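PDB 4EEI: adenylosuccinate lyase from Francisella tularensis subsp. tularensis SCHU S4, which probably catalyses two fumarate-releasing eliminations in purine biosynthesis, one splitting adenylosuccinate into AMP and fumarate, the other freeing AICAR from its succinyl precursor. Local coordinates for residues 112-117 against 163-168; 132-137 against 336-341; 178-183 against 193-198; 358-363 against 402-407. All coordinates share one frame; numbering follows the deposited sequence.

Interaction 1: 112-117 against 163-168; sequences YVIKDL and RRLKDL
L117 lays one methyl, CD2, over the backbone of L165, its carbon 3.5 Å from L165 CA and close to the amide N as well. The same methyl touches L168 CD1 at 3.7 Å, so a single branch of L117 fills the groove between two leucines one helical turn apart. The torsion behind this reach is chi1 of 175°, which sets CG opposite the backbone N and carries the branch toward helix 151-173. L165 answers in the reverse sense: it and L117 slide past each other in opposite directions, and its CD1 goes on to I114 CG2, 4.0 Å away, where the two side chains meet nearly at right angles. I114 in turn runs antiparallel to L168, with CG1 over L168 CB, while V113 closes the row by bringing CG1 to 3.8 Å from L168 CD1.

The helices, 94-131 and 151-173, run nearly antiparallel, their local axes 10.3 Å apart at an angle of 155°. They belong to the long helical bundle that forms the central part of fumarase/aspartase-type lyases and from which the tetramer is built. Helix 304-333 packs on V113, and helix 217-244 covers L168. On the far flank R164 holds D167 side-on, NE and NH1 both donating to OD2; R164 also pairs with D217, and D167 with K221, both of the second subunit. The side chains that meet between the segments are all aliphatic and pack on backbone atoms too, which implies cohesion through shape and exclusion of water, with charged groups turned to other partners, as D116 is to R325.

Interaction 2: 132-137 against 336-341; sequences KEIITM and VQRDII. With EDO (1,2-ethanediol), chain R; EDO (1,2-ethanediol), chain X.
Strand 135-140, half of a two-stranded hairpin with 143-149, and the first turn of helix 338-346 meet here, on the side of the fold where the long helix 94-131 ends and the chain returns from helix 304-333. I134 is the apolar centre. Its CG2 meets I341 CG2 at 3.7 Å, the side chains crossing at about a right angle, and its CG1 lies over one face of the R338 guanidinium, offset toward the rim. I341 CG2 also presses on the strand itself, 3.3 Å from I135 O and 3.5 Å from T136 CB.

With CG opposite the backbone N (chi1 179°) and the chain extended on to NE, R338 reaches E133, where NH1 and NH2 both turn to OE1. The carboxylate stands almost perpendicular to the guanidinium, their planes 84° apart. This is a salt bridge with a very short modelled NH1 to OE1 separation of 2.4 Å, whose exact length is doubtful; the NH2 bond to OE1 is weak. Water 1 lies in the guanidinium plane, accepting from R338 NH2 and donating to E133 O at 2.7 Å. A second water joins the backbones, donating to I341 O and accepting from M137 N.

E342, on the same helix, pairs with R338 NE through OE1 and takes the amide of I135 on OE2, so one acidic side chain links helix and strand. Together E133, E342 and water 1 hold the orientation of the guanidinium, the two carboxylates balancing its charge, while I134 limits the approach of solvent from one face.

Interaction 3: 178-183 against 193-198; sequences VQFSGA and EDEKKA
F180 and A198 make the close-packed half of this contact. The methyl of A198 sits over one face of the ring, 3.9 Å from its centroid and 23° off the normal, a CH-pi contact displaced toward the rim, with F180 CE2 the nearest ring atom at 3.6 Å. V26 and I30 of helix 16-33, together with L202, pack against the same aromatic side chain. Next to it E195 stretches out from the helix, chi1 178°, and this extended chain runs its CG to 3.9 Å from F180 CB before the carboxylate reaches the loop backbone. There OE2 receives the amide N of F180 at 2.8 Å in a nearly straight bond (168°), on the anti side of the carboxylate and somewhat out of its plane.

The loop 178-183 joins helix 151-173 to helix 192-202 and passes beside the active site of this lyase: the side chain of Q179, bound through NE2 to Q212 O, lies about 9 Å from the AMP, and Q212 itself binds succinate. E195 OE1 is engaged as well, by Y187 OH and by R428 of the second subunit, so both carboxylate oxygens have partners and the group's rotation is fixed. F180 O, by contrast, is buried without a partner. On the outward side of the helix the packing gives way to charge: E193 and K197 form a long pair, K197 NZ also meeting D36, and exposed K196 pairs with D200.

Interaction 4: 358-363 against 402-407; sequences HFLVAN and IILDIP
The last turns of helix 352-363 run beside the irregular, extended segment 402-407, their nearest CA pairs being N363 with L404 at 7.8 Å and F359 with I406 at 8.1 Å. In this all-helical region, far from the centre of the chain, the segment is the connection between helices 388-400 and 411-418, and it lies along the side of the helix's last turns.

F359 carries most of the contact. With CG opposite its backbone N (chi1 -164°), the ring projects into the connection, where CE1 comes to 3.7 Å from P407 CD and CE2 to 3.8 Å from I406 CG1; D405 O lies near CZ. L404 reaches both L360 and N363, about one turn apart: CD2 touches N363 CB at 3.8 Å, while CD1 meets L360 CD2, the two side chains crossing at about a right angle. M396 of helix 388-400 packs on both L360 and L404. The rear of helix 352-363 belongs to another interface, where H358 meets F90 of the second subunit edge-to-face.

N363 turns its amide back over the F359 ring, and its ND2 donates to F359 O at 3.0 Å while lying 3.4 Å above the centre of that ring.

Overall arrangement
Only interactions 1 and 3 are fully buried; 2 and 4 are partly open and lie on the same side of the chain's centre, about 29 Å apart between centres. Interaction 1, near the middle of the chain, joins two long helices by aliphatic packing alone. Interaction 3, its centre about 59 Å from that of interaction 2 and on the opposite side of the chain's centre, adds a buried carboxylate, bound to a loop that passes close to the active site. Toward the surface, interaction 2 brings in a salt bridge and waters, whereas interaction 4 relies on an aromatic ring against a loop. Helix 94-131 leads from interaction 1 into the strand of interaction 2, and helix 338-346 precedes that of interaction 4. Interactions 1, 3 and 4 all border the second subunit.

Interaction 1: 112-117 against 163-168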
# COMPACT_ATOMS: atom_id res chain seq x y z
N TYR B 112 6.45 -21.54 -14.64
CA TYR B 112 6.76 -20.60 -15.72
C TYR B 112 7.52 -19.38 -15.20
O TYR B 112 8.45 -18.90 -15.86
CB TYR B 112 5.48 -20.14 -16.44
CG TYR B 112 4.90 -21.15 -17.42
CD1 TYR B 112 5.50 -21.37 -18.66
CD2 TYR B 112 3.76 -21.87 -17.10
CE1 TYR B 112 4.97 -22.30 -19.56
CE2 TYR B 112 3.23 -22.80 -18.00
CZ TYR B 112 3.84 -23.00 -19.22
OH TYR B 112 3.30 -23.92 -20.10
N VAL B 113 7.12 -18.87 -14.04
CA VAL B 113 7.80 -17.72 -13.45
C VAL B 113 9.25 -18.06 -13.16
O VAL B 113 10.15 -17.28 -13.47
CB VAL B 113 7.12 -17.30 -12.15
CG1 VAL B 113 7.88 -16.14 -11.49
CG2 VAL B 113 5.67 -16.90 -12.43
N ILE B 114 9.47 -19.24 -12.59
CA ILE B 114 10.82 -19.66 -12.22
C ILE B 114 11.71 -19.84 -13.46
O ILE B 114 12.87 -19.41 -13.49
CB ILE B 114 10.78 -20.95 -11.37
CG1 ILE B 114 10.29 -20.61 -9.96
CG2 ILE B 114 12.17 -21.61 -11.28
CD1 ILE B 114 10.02 -21.83 -9.08
N LYS B 115 11.15 -20.46 -14.50
CA LYS B 115 11.90 -20.66 -15.74
C LYS B 115 12.27 -19.30 -16.32
O LYS B 115 13.41 -19.08 -16.75
CB LYS B 115 11.07 -21.43 -16.77
CG LYS B 115 11.77 -21.60 -18.11
CD LYS B 115 10.82 -22.11 -19.19
CE LYS B 115 11.55 -22.34 -20.53
NZ LYS B 115 12.24 -21.12 -21.05
N ASP B 116 11.31 -18.38 -16.33
CA ASP B 116 11.56 -17.06 -16.91
C ASP B 116 12.46 -16.18 -16.03
O ASP B 116 13.24 -15.39 -16.55
CB ASP B 116 10.24 -16.35 -17.23
CG ASP B 116 9.51 -16.99 -18.40
OD1 ASP B 116 10.19 -17.47 -19.33
OD2 ASP B 116 8.26 -17.02 -18.38
N LEU B 117 12.35 -16.31 -14.71
CA LEU B 117 13.25 -15.57 -13.82
C LEU B 117 14.69 -16.04 -13.97
O LEU B 117 15.62 -15.23 -14.02
CB LEU B 117 12.78 -15.68 -12.36
CG LEU B 117 13.66 -15.06 -11.26
CD1 LEU B 117 13.85 -13.57 -11.49
CD2 LEU B 117 13.05 -15.30 -9.89
N ARG B 163 18.86 -13.66 -5.79
CA ARG B 163 18.33 -13.74 -4.43
C ARG B 163 16.84 -14.07 -4.51
O ARG B 163 16.33 -14.87 -3.72
CB ARG B 163 18.58 -12.44 -3.65
CG ARG B 163 20.04 -12.24 -3.23
CD ARG B 163 20.20 -11.07 -2.25
NE ARG B 163 19.99 -9.74 -2.85
CZ ARG B 163 20.94 -9.05 -3.48
NH1 ARG B 163 22.15 -9.58 -3.65
NH2 ARG B 163 20.68 -7.84 -3.96
N ARG B 164 16.14 -13.46 -5.46
CA ARG B 164 14.71 -13.72 -5.62
C ARG B 164 14.47 -15.13 -6.16
O ARG B 164 13.51 -15.80 -5.77
CB ARG B 164 14.07 -12.69 -6.55
CG ARG B 164 14.24 -11.24 -6.09
CD ARG B 164 13.36 -10.88 -4.87
NE ARG B 164 13.89 -11.42 -3.62
CZ ARG B 164 14.89 -10.87 -2.93
NH1 ARG B 164 15.32 -11.44 -1.81
NH2 ARG B 164 15.46 -9.75 -3.36
N LEU B 165 15.35 -15.58 -7.05
CA LEU B 165 15.20 -16.93 -7.61
C LEU B 165 15.34 -17.97 -6.51
O LEU B 165 14.59 -18.95 -6.48
CB LEU B 165 16.20 -17.17 -8.76
CG LEU B 165 16.15 -18.57 -9.38
CD1 LEU B 165 14.81 -18.79 -10.08
CD2 LEU B 165 17.30 -18.76 -10.36
N LYS B 166 16.28 -17.78 -5.60
CA LYS B 166 16.39 -18.70 -4.48
C LYS B 166 15.14 -18.67 -3.59
O LYS B 166 14.68 -19.73 -3.16
CB LYS B 166 17.65 -18.44 -3.64
CG LYS B 166 17.85 -19.45 -2.51
CD LYS B 166 19.02 -19.07 -1.62
CE LYS B 166 19.13 -20.00 -0.40
NZ LYS B 166 18.03 -19.83 0.60
N ASP B 167 14.60 -17.49 -3.32
CA ASP B 167 13.35 -17.38 -2.55
C ASP B 167 12.25 -18.21 -3.21
O ASP B 167 11.51 -18.93 -2.53
CB ASP B 167 12.85 -15.92 -2.47
CG ASP B 167 13.76 -15.02 -1.63
OD1 ASP B 167 14.56 -15.55 -0.83
OD2 ASP B 167 13.64 -13.77 -1.77
N LEU B 168 12.12 -18.10 -4.53
CA LEU B 168 11.05 -18.80 -5.25
C LEU B 168 11.26 -20.31 -5.27
O LEU B 168 10.31 -21.09 -5.09
CB LEU B 168 10.90 -18.28 -6.68
CG LEU B 168 10.16 -16.97 -6.92
CD1 LEU B 168 9.97 -16.73 -8.40
CD2 LEU B 168 8.80 -16.99 -6.22

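Interaction 2: 132-137 against 336-341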
# COMPACT_ATOMS: atom_id res chain seq x y z
N LYS B 132 32.04 -6.38 -18.81
CA LYS B 132 32.89 -6.36 -17.60
C LYS B 132 34.13 -5.48 -17.79
O LYS B 132 34.60 -4.83 -16.85
CB LYS B 132 33.29 -7.80 -17.25
CG LYS B 132 34.34 -7.96 -16.14
CD LYS B 132 34.46 -9.45 -15.75
CE LYS B 132 35.53 -9.71 -14.68
NZ LYS B 132 36.90 -9.65 -15.26
N GLU B 133 34.64 -5.45 -19.02
CA GLU B 133 35.87 -4.75 -19.39
C GLU B 133 35.71 -3.24 -19.59
O GLU B 133 36.70 -2.51 -19.65
CB GLU B 133 36.40 -5.33 -20.71
CG GLU B 133 35.40 -5.18 -21.87
CD GLU B 133 35.98 -5.57 -23.22
OE1 GLU B 133 36.67 -4.73 -23.83
OE2 GLU B 133 35.73 -6.71 -23.67
N ILE B 134 34.48 -2.79 -19.73
CA ILE B 134 34.22 -1.40 -20.08
C ILE B 134 34.28 -0.53 -18.83
O ILE B 134 33.70 -0.87 -17.81
CB ILE B 134 32.84 -1.26 -20.75
CG1 ILE B 134 32.79 -2.12 -22.01
CG2 ILE B 134 32.53 0.19 -21.06
CD1 ILE B 134 31.44 -2.11 -22.72
N ILE B 135 34.99 0.59 -18.91
CA ILE B 135 35.06 1.50 -17.76
C ILE B 135 34.03 2.62 -17.91
O ILE B 135 33.90 3.22 -18.99
CB ILE B 135 36.50 2.03 -17.52
CG1 ILE B 135 36.59 2.80 -16.21
CG2 ILE B 135 36.98 2.87 -18.68
CD1 ILE B 135 38.02 2.92 -15.69
N THR B 136 33.28 2.88 -16.84
CA THR B 136 32.22 3.89 -16.87
C THR B 136 32.33 4.76 -15.63
O THR B 136 33.03 4.41 -14.68
CB THR B 136 30.83 3.24 -16.91
OG1 THR B 136 29.82 4.24 -17.12
CG2 THR B 136 30.55 2.50 -15.61
N MET B 137 31.66 5.91 -15.63
CA MET B 137 31.60 6.75 -14.44
C MET B 137 30.49 6.26 -13.50
O MET B 137 29.31 6.23 -13.87
CB MET B 137 31.34 8.22 -14.79
CG MET B 137 32.52 8.93 -15.42
SD MET B 137 34.01 8.79 -14.41
CE MET B 137 33.40 9.44 -12.85
N VAL B 336 24.90 -1.33 -26.18
CA VAL B 336 25.78 -0.63 -25.25
C VAL B 336 26.78 0.22 -26.05
O VAL B 336 27.49 -0.29 -26.93
CB VAL B 336 26.50 -1.61 -24.31
CG1 VAL B 336 27.45 -0.88 -23.39
CG2 VAL B 336 25.48 -2.41 -23.48
N GLN B 337 26.82 1.53 -25.78
CA GLN B 337 27.64 2.41 -26.62
C GLN B 337 29.00 2.68 -25.97
O GLN B 337 29.19 3.69 -25.28
CB GLN B 337 26.90 3.71 -26.97
CG GLN B 337 25.56 3.46 -27.62
CD GLN B 337 25.04 4.67 -28.35
OE1 GLN B 337 25.06 4.72 -29.58
NE2 GLN B 337 24.56 5.66 -27.61
N ARG B 338 29.92 1.76 -26.21
CA ARG B 338 31.18 1.74 -25.48
C ARG B 338 32.00 3.03 -25.56
O ARG B 338 32.50 3.51 -24.55
CB ARG B 338 32.04 0.58 -25.93
CG ARG B 338 33.36 0.55 -25.21
CD ARG B 338 34.18 -0.66 -25.56
NE ARG B 338 35.29 -0.78 -24.63
CZ ARG B 338 35.99 -1.89 -24.44
NH1 ARG B 338 35.69 -2.99 -25.12
NH2 ARG B 338 36.98 -1.91 -23.56
N ASP B 339 32.14 3.58 -26.76
CA ASP B 339 32.95 4.78 -26.91
C ASP B 339 32.37 5.99 -26.17
O ASP B 339 33.12 6.77 -25.59
CB ASP B 339 33.20 5.09 -28.38
CG ASP B 339 34.16 4.11 -29.03
OD1 ASP B 339 35.00 3.52 -28.31
OD2 ASP B 339 34.07 3.91 -30.26
N ILE B 340 31.05 6.12 -26.16
CA ILE B 340 30.41 7.18 -25.38
C ILE B 340 30.67 6.98 -23.89
O ILE B 340 31.00 7.93 -23.17
CB ILE B 340 28.89 7.23 -25.63
CG1 ILE B 340 28.61 7.82 -27.01
CG2 ILE B 340 28.18 8.06 -24.54
CD1 ILE B 340 27.19 7.60 -27.49
N ILE B 341 30.54 5.74 -23.44
CA ILE B 341 30.72 5.39 -22.03
C ILE B 341 32.14 5.71 -21.57
O ILE B 341 32.33 6.36 -20.54
CB ILE B 341 30.46 3.90 -21.81
CG1 ILE B 341 28.97 3.60 -21.98
CG2 ILE B 341 30.91 3.47 -20.44
CD1 ILE B 341 28.66 2.13 -22.11
C1 EDO R . 29.64 3.27 -29.48
O1 EDO R . 30.03 4.49 -28.84
C2 EDO R . 30.77 2.24 -29.42
O2 EDO R . 30.22 0.91 -29.37
C1 EDO X . 38.11 -8.01 -17.91
O1 EDO X . 37.29 -7.66 -19.02
C2 EDO X . 38.17 -6.84 -16.94
O2 EDO X . 38.61 -7.35 -15.68
O HOH W 1 38.20 -0.78 -21.17
O HOH W 2 30.41 6.67 -18.48

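Interaction 3: 178-183 against 193-198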
# COMPACT_ATOMS: atom_id res chain seq x y z
N VAL B 178 -2.18 -28.92 0.20
CA VAL B 178 -3.57 -29.23 -0.09
C VAL B 178 -4.29 -29.57 1.21
O VAL B 178 -3.65 -29.76 2.25
CB VAL B 178 -3.70 -30.38 -1.10
CG1 VAL B 178 -3.09 -29.98 -2.45
CG2 VAL B 178 -3.01 -31.62 -0.55
N GLN B 179 -5.62 -29.64 1.17
CA GLN B 179 -6.38 -30.01 2.35
C GLN B 179 -7.55 -30.90 1.97
O GLN B 179 -8.19 -30.70 0.94
CB GLN B 179 -6.90 -28.77 3.09
CG GLN B 179 -7.81 -27.87 2.22
CD GLN B 179 -8.86 -27.12 3.04
OE1 GLN B 179 -9.05 -27.39 4.22
NE2 GLN B 179 -9.55 -26.19 2.39
N PHE B 180 -7.83 -31.90 2.81
CA PHE B 180 -9.08 -32.63 2.71
C PHE B 180 -9.57 -32.86 4.14
O PHE B 180 -9.54 -33.98 4.65
CB PHE B 180 -8.88 -33.96 1.97
CG PHE B 180 -8.38 -33.80 0.56
CD1 PHE B 180 -9.27 -33.67 -0.49
CD2 PHE B 180 -7.01 -33.81 0.29
CE1 PHE B 180 -8.81 -33.53 -1.80
CE2 PHE B 180 -6.54 -33.68 -1.03
CZ PHE B 180 -7.44 -33.53 -2.07
N SER B 181 -9.99 -31.77 4.79
CA SER B 181 -10.27 -31.80 6.22
C SER B 181 -11.75 -31.59 6.56
O SER B 181 -12.14 -31.65 7.72
CB SER B 181 -9.41 -30.76 6.94
OG SER B 181 -9.55 -29.47 6.36
N GLY B 182 -12.58 -31.34 5.55
CA GLY B 182 -14.00 -31.18 5.81
C GLY B 182 -14.37 -29.78 6.25
O GLY B 182 -13.54 -28.87 6.26
N ALA B 183 -15.63 -29.62 6.64
CA ALA B 183 -16.28 -28.32 6.85
C ALA B 183 -15.45 -27.25 7.58
O ALA B 183 -15.38 -26.12 7.12
CB ALA B 183 -17.63 -28.51 7.54
N GLU B 193 -5.80 -40.08 7.33
CA GLU B 193 -5.25 -41.08 6.42
C GLU B 193 -5.78 -40.89 5.00
O GLU B 193 -5.02 -40.98 4.02
CB GLU B 193 -5.60 -42.49 6.93
CG GLU B 193 -5.08 -43.61 6.05
CD GLU B 193 -5.51 -45.00 6.54
OE1 GLU B 193 -6.73 -45.27 6.59
OE2 GLU B 193 -4.62 -45.81 6.88
N ASP B 194 -7.08 -40.63 4.86
CA ASP B 194 -7.66 -40.35 3.54
C ASP B 194 -7.00 -39.12 2.94
O ASP B 194 -6.56 -39.13 1.79
CB ASP B 194 -9.15 -40.07 3.64
CG ASP B 194 -9.94 -41.22 4.20
OD1 ASP B 194 -9.54 -42.38 3.98
OD2 ASP B 194 -10.96 -40.95 4.87
N GLU B 195 -6.94 -38.07 3.74
CA GLU B 195 -6.35 -36.81 3.32
C GLU B 195 -4.93 -37.02 2.82
O GLU B 195 -4.56 -36.54 1.75
CB GLU B 195 -6.35 -35.83 4.48
CG GLU B 195 -5.71 -34.51 4.15
CD GLU B 195 -5.80 -33.53 5.30
OE1 GLU B 195 -5.49 -33.93 6.45
OE2 GLU B 195 -6.16 -32.36 5.06
N LYS B 196 -4.15 -37.77 3.58
CA LYS B 196 -2.75 -38.03 3.25
C LYS B 196 -2.59 -38.80 1.93
O LYS B 196 -1.73 -38.49 1.10
CB LYS B 196 -2.08 -38.80 4.40
CG LYS B 196 -0.57 -38.91 4.30
CD LYS B 196 0.07 -37.54 4.29
CE LYS B 196 1.58 -37.63 4.27
NZ LYS B 196 2.09 -38.45 3.14
N LYS B 197 -3.43 -39.82 1.73
CA LYS B 197 -3.39 -40.59 0.49
C LYS B 197 -3.73 -39.71 -0.71
O LYS B 197 -3.07 -39.75 -1.75
CB LYS B 197 -4.36 -41.78 0.56
CG LYS B 197 -3.94 -42.87 1.53
CD LYS B 197 -5.01 -43.96 1.63
CE LYS B 197 -4.66 -44.99 2.70
NZ LYS B 197 -5.86 -45.79 3.09
N ALA B 198 -4.78 -38.91 -0.57
CA ALA B 198 -5.20 -38.01 -1.64
C ALA B 198 -4.11 -36.99 -1.95
O ALA B 198 -3.85 -36.69 -3.11
CB ALA B 198 -6.49 -37.31 -1.25

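Interaction 4: 358-363 against 402-407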
# COMPACT_ATOMS: atom_id res chain seq x y z
N HIS B 358 44.90 10.05 -0.92
CA HIS B 358 45.11 8.78 -0.25
C HIS B 358 46.52 8.26 -0.48
O HIS B 358 47.15 7.72 0.44
CB HIS B 358 44.10 7.74 -0.74
CG HIS B 358 42.75 7.87 -0.12
ND1 HIS B 358 41.78 8.71 -0.62
CD2 HIS B 358 42.20 7.25 0.95
CE1 HIS B 358 40.69 8.60 0.12
NE2 HIS B 358 40.91 7.72 1.08
N PHE B 359 47.03 8.41 -1.69
CA PHE B 359 48.38 7.95 -1.96
C PHE B 359 49.41 8.64 -1.06
O PHE B 359 50.29 7.99 -0.49
CB PHE B 359 48.77 8.14 -3.43
CG PHE B 359 49.97 7.34 -3.83
CD1 PHE B 359 49.83 6.05 -4.31
CD2 PHE B 359 51.25 7.86 -3.66
CE1 PHE B 359 50.94 5.30 -4.65
CE2 PHE B 359 52.36 7.11 -4.00
CZ PHE B 359 52.21 5.83 -4.49
N LEU B 360 49.29 9.96 -0.92
CA LEU B 360 50.26 10.71 -0.12
C LEU B 360 50.10 10.39 1.36
O LEU B 360 51.09 10.23 2.08
CB LEU B 360 50.12 12.21 -0.36
CG LEU B 360 50.45 12.72 -1.76
CD1 LEU B 360 50.31 14.23 -1.84
CD2 LEU B 360 51.86 12.31 -2.15
N VAL B 361 48.85 10.29 1.80
CA VAL B 361 48.56 9.94 3.19
C VAL B 361 49.19 8.59 3.53
O VAL B 361 49.88 8.45 4.54
CB VAL B 361 47.03 9.89 3.44
CG1 VAL B 361 46.72 9.22 4.77
CG2 VAL B 361 46.44 11.29 3.40
N ALA B 362 48.98 7.60 2.66
CA ALA B 362 49.47 6.25 2.90
C ALA B 362 50.98 6.09 2.74
O ALA B 362 51.56 5.13 3.26
CB ALA B 362 48.75 5.27 2.00
N ASN B 363 51.62 7.01 2.02
CA ASN B 363 53.04 6.84 1.68
C ASN B 363 53.99 7.92 2.19
O ASN B 363 55.20 7.82 1.98
CB ASN B 363 53.20 6.64 0.18
CG ASN B 363 52.65 5.32 -0.30
OD1 ASN B 363 53.21 4.26 -0.02
ND2 ASN B 363 51.53 5.36 -1.02
N ILE B 402 61.22 13.52 -0.66
CA ILE B 402 60.59 12.21 -0.50
C ILE B 402 60.61 11.38 -1.79
O ILE B 402 60.32 11.89 -2.88
CB ILE B 402 59.14 12.36 0.04
CG1 ILE B 402 59.16 12.94 1.45
CG2 ILE B 402 58.40 11.02 0.02
CD1 ILE B 402 57.79 13.06 2.09
N ILE B 403 60.97 10.11 -1.66
CA ILE B 403 61.11 9.22 -2.81
C ILE B 403 59.89 8.32 -2.97
O ILE B 403 59.59 7.50 -2.09
CB ILE B 403 62.41 8.38 -2.72
CG1 ILE B 403 63.61 9.21 -3.17
CG2 ILE B 403 62.31 7.12 -3.57
CD1 ILE B 403 64.02 10.32 -2.22
N LEU B 404 59.20 8.47 -4.09
CA LEU B 404 57.94 7.76 -4.33
C LEU B 404 57.87 7.15 -5.72
O LEU B 404 58.40 7.72 -6.68
CB LEU B 404 56.76 8.72 -4.15
CG LEU B 404 56.50 9.29 -2.76
CD1 LEU B 404 55.46 10.37 -2.84
CD2 LEU B 404 56.06 8.19 -1.82
N ASP B 405 57.23 6.00 -5.84
CA ASP B 405 56.88 5.47 -7.15
C ASP B 405 55.38 5.64 -7.39
O ASP B 405 54.60 4.71 -7.16
CB ASP B 405 57.29 4.00 -7.29
CG ASP B 405 57.17 3.50 -8.71
OD1 ASP B 405 57.11 4.34 -9.63
OD2 ASP B 405 57.12 2.26 -8.91
N ILE B 406 54.99 6.83 -7.83
CA ILE B 406 53.59 7.14 -8.10
C ILE B 406 53.16 6.57 -9.45
O ILE B 406 53.72 6.92 -10.48
CB ILE B 406 53.35 8.67 -8.09
CG1 ILE B 406 53.85 9.28 -6.78
CG2 ILE B 406 51.88 8.99 -8.31
CD1 ILE B 406 53.48 10.75 -6.59
N PRO B 407 52.16 5.67 -9.44
CA PRO B 407 51.78 5.06 -10.72
C PRO B 407 51.14 6.09 -11.65
O PRO B 407 50.48 7.01 -11.19
CB PRO B 407 50.75 4.01 -10.30
CG PRO B 407 50.11 4.60 -9.08
CD PRO B 407 51.22 5.34 -8.36